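Local coordinates for LP1413 - SCCmec type IV-encoded DNA binding protein (Staphylococcus aureus, PDB 6BTC), which binds single-stranded DNA and is encoded by type IV staphylococcal cassette chromosome (SCCmec) elements, at residues Y30-K35 against G69-S74. Sequence-based numbering, arbitrary orientation.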
ATOM      1  N   TYR A  30       2.336   4.680   2.644  1.00 33.01           N
ATOM      2  CA  TYR A  30       1.333   3.786   3.211  1.00 33.15           C
ATOM      3  C   TYR A  30       0.375   4.544   4.127  1.00 32.59           C
ATOM      4  O   TYR A  30      -0.842   4.326   4.081  1.00 32.55           O
ATOM      5  CB  TYR A  30       2.013   2.654   3.981  1.00 35.43           C
ATOM      6  CG  TYR A  30       1.047   1.865   4.826  1.00 29.42           C
ATOM      7  CD1 TYR A  30       0.141   1.002   4.236  1.00 31.55           C
ATOM      8  CD2 TYR A  30       1.026   2.001   6.209  1.00 31.92           C
ATOM      9  CE1 TYR A  30      -0.751   0.280   4.989  1.00 29.83           C
ATOM     10  CE2 TYR A  30       0.134   1.282   6.980  1.00 33.36           C
ATOM     11  CZ  TYR A  30      -0.751   0.425   6.364  1.00 33.47           C
ATOM     12  OH  TYR A  30      -1.645  -0.293   7.108  1.00 36.76           O
ATOM     13  N   GLY A  31       0.908   5.427   4.977  1.00 29.50           N
ATOM     14  CA  GLY A  31       0.072   6.143   5.921  1.00 36.35           C
ATOM     15  C   GLY A  31      -0.918   7.077   5.255  1.00 42.51           C
ATOM     16  O   GLY A  31      -2.018   7.286   5.767  1.00 42.42           O
ATOM     17  N   GLU A  32      -0.550   7.654   4.109  1.00 36.52           N
ATOM     18  CA  GLU A  32      -1.496   8.493   3.384  1.00 31.87           C
ATOM     19  C   GLU A  32      -2.677   7.675   2.886  1.00 39.60           C
ATOM     20  O   GLU A  32      -3.826   8.125   2.959  1.00 38.43           O
ATOM     21  CB  GLU A  32      -0.792   9.199   2.232  1.00 34.03           C
ATOM     22  CG  GLU A  32       0.146  10.292   2.717  1.00 32.34           C
ATOM     23  CD  GLU A  32       1.032  10.841   1.624  1.00 36.21           C
ATOM     24  OE1 GLU A  32       0.994  10.305   0.490  1.00 34.98           O
ATOM     25  OE2 GLU A  32       1.764  11.812   1.907  1.00 32.51           O
ATOM     26  N   LEU A  33      -2.420   6.459   2.402  1.00 35.63           N
ATOM     27  CA  LEU A  33      -3.515   5.608   1.955  1.00 34.40           C
ATOM     28  C   LEU A  33      -4.308   5.079   3.136  1.00 35.99           C
ATOM     29  O   LEU A  33      -5.532   4.940   3.059  1.00 37.21           O
ATOM     30  CB  LEU A  33      -2.980   4.443   1.128  1.00 35.78           C
ATOM     31  CG  LEU A  33      -2.113   4.764  -0.089  1.00 36.77           C
ATOM     32  CD1 LEU A  33      -1.722   3.476  -0.780  1.00 35.80           C
ATOM     33  CD2 LEU A  33      -2.852   5.675  -1.038  1.00 35.30           C
ATOM     34  N   ARG A  34      -3.619   4.768   4.233  1.00 36.12           N
ATOM     35  CA  ARG A  34      -4.274   4.187   5.400  1.00 42.65           C
ATOM     36  C   ARG A  34      -5.288   5.156   6.004  1.00 42.25           C
ATOM     37  O   ARG A  34      -6.381   4.750   6.416  1.00 37.88           O
ATOM     38  CB  ARG A  34      -3.216   3.810   6.436  1.00 44.50           C
ATOM     39  CG  ARG A  34      -3.734   3.017   7.614  1.00 47.70           C
ATOM     40  CD  ARG A  34      -2.794   3.157   8.803  1.00 50.56           C
ATOM     41  NE  ARG A  34      -2.977   4.433   9.499  1.00 58.53           N
ATOM     42  CZ  ARG A  34      -2.063   5.397   9.604  1.00 60.72           C
ATOM     43  NH1 ARG A  34      -0.852   5.269   9.069  1.00 59.09           N
ATOM     44  NH2 ARG A  34      -2.366   6.503  10.270  1.00 63.92           N
ATOM     45  N   LYS A  35      -4.938   6.442   6.063  1.00 39.15           N
ATOM     46  CA  LYS A  35      -5.793   7.446   6.677  1.00 44.23           C
ATOM     47  C   LYS A  35      -7.084   7.669   5.911  1.00 43.94           C
ATOM     48  O   LYS A  35      -7.995   8.305   6.444  1.00 46.61           O
ATOM     49  CB  LYS A  35      -5.028   8.759   6.809  1.00 39.65           C
ATOM     50  CG  LYS A  35      -3.891   8.678   7.819  1.00 49.03           C
ATOM     51  CD  LYS A  35      -3.176  10.007   7.982  1.00 50.12           C
ATOM     52  CE  LYS A  35      -1.960   9.861   8.880  1.00 54.84           C
ATOM     53  NZ  LYS A  35      -1.414  11.186   9.291  1.00 62.03           N
ATOM     54  N   GLY A  69      12.088   7.519  -2.765  1.00 31.87           N
ATOM     55  CA  GLY A  69      12.695   8.265  -1.675  1.00 28.22           C
ATOM     56  C   GLY A  69      11.969   7.971  -0.372  1.00 29.30           C
ATOM     57  O   GLY A  69      11.404   6.896  -0.193  1.00 31.35           O
ATOM     58  N   THR A  70      11.988   8.953   0.515  1.00 32.28           N
ATOM     59  CA  THR A  70      11.282   8.843   1.780  1.00 35.32           C
ATOM     60  C   THR A  70      10.529  10.139   2.038  1.00 34.12           C
ATOM     61  O   THR A  70      10.868  11.196   1.499  1.00 31.29           O
ATOM     62  CB  THR A  70      12.232   8.573   2.951  1.00 37.23           C
ATOM     63  OG1 THR A  70      13.089   9.705   3.118  1.00 40.52           O
ATOM     64  CG2 THR A  70      13.077   7.336   2.693  1.00 37.58           C
ATOM     65  N   LYS A  71       9.518  10.045   2.902  1.00 36.25           N
ATOM     66  CA  LYS A  71       8.709  11.196   3.288  1.00 35.29           C
ATOM     67  C   LYS A  71       8.232  10.978   4.713  1.00 36.94           C
ATOM     68  O   LYS A  71       7.501  10.019   4.977  1.00 34.29           O
ATOM     69  CB  LYS A  71       7.522  11.363   2.344  1.00 29.83           C
ATOM     70  CG  LYS A  71       6.713  12.624   2.534  1.00 30.02           C
ATOM     71  CD  LYS A  71       5.478  12.589   1.633  1.00 36.12           C
ATOM     72  CE  LYS A  71       4.679  13.878   1.713  1.00 40.16           C
ATOM     73  NZ  LYS A  71       3.484  13.832   0.813  1.00 38.62           N
ATOM     74  N   ASN A  72       8.643  11.854   5.627  1.00 38.56           N
ATOM     75  CA  ASN A  72       8.264  11.734   7.032  1.00 45.36           C
ATOM     76  C   ASN A  72       8.680  10.374   7.594  1.00 43.39           C
ATOM     77  O   ASN A  72       7.910   9.692   8.272  1.00 48.45           O
ATOM     78  CB  ASN A  72       6.760  11.958   7.200  1.00 48.91           C
ATOM     79  CG  ASN A  72       6.320  13.325   6.720  1.00 49.09           C
ATOM     80  OD1 ASN A  72       7.020  14.318   6.923  1.00 48.72           O
ATOM     81  ND2 ASN A  72       5.153  13.385   6.078  1.00 44.87           N
ATOM     82  N   GLY A  73       9.912   9.971   7.289  1.00 44.25           N
ATOM     83  CA  GLY A  73      10.450   8.725   7.794  1.00 39.48           C
ATOM     84  C   GLY A  73       9.859   7.470   7.197  1.00 44.15           C
ATOM     85  O   GLY A  73      10.256   6.370   7.600  1.00 53.56           O
ATOM     86  N   SER A  74       8.922   7.583   6.264  1.00 41.37           N
ATOM     87  CA  SER A  74       8.348   6.427   5.596  1.00 41.29           C
ATOM     88  C   SER A  74       8.877   6.343   4.173  1.00 36.19           C
ATOM     89  O   SER A  74       9.408   7.314   3.626  1.00 35.89           O
ATOM     90  CB  SER A  74       6.818   6.504   5.579  1.00 44.25           C
ATOM     91  OG  SER A  74       6.292   6.434   6.888  1.00 55.93           O
TER
HETATM   92  O   HOH W   1       1.934  12.247  -1.317  1.00 35.43           O
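Glu32 and Lys71 form a surface salt bridge between the short helix 30-34 and the tip of a beta hairpin. The order of helices and strands is consistent with a winged-helix fold, and this hairpin takes the place of the wing. The hairpin joins strands 65-71 and 74-79 of the small antiparallel sheet through a type I' turn, a tight two-residue connection. Lys71 and Ser74 pair at its base: Lys71 N donates to Ser74 O at 2.8 Å, and Ser74 N returns a bond to Lys71 O. Asn72 and Gly73 make the turn itself, both with positive phi.

The charged contact rests on two long side chains. Lys71 is extended throughout, with CG anti to its backbone N (chi1 -172°), and reaches from the hairpin to the helix. Glu32 meets it at about a right angle. The ammonium group donates to the syn lone pair of OE2, with Lys71 NZ 2.9 Å from Glu32 OE2. The Lys71 side chain also touches Thr29, just before the helix, whose OG1 accepts from Glu32 N. Tyr30 and Leu33 instead pack on helix 6-21.

One water adds a second link between the charged groups. It donates to Glu32 OE1 at 2.8 Å and accepts a weak hydrogen bond from Lys71 NZ at 3.1 Å.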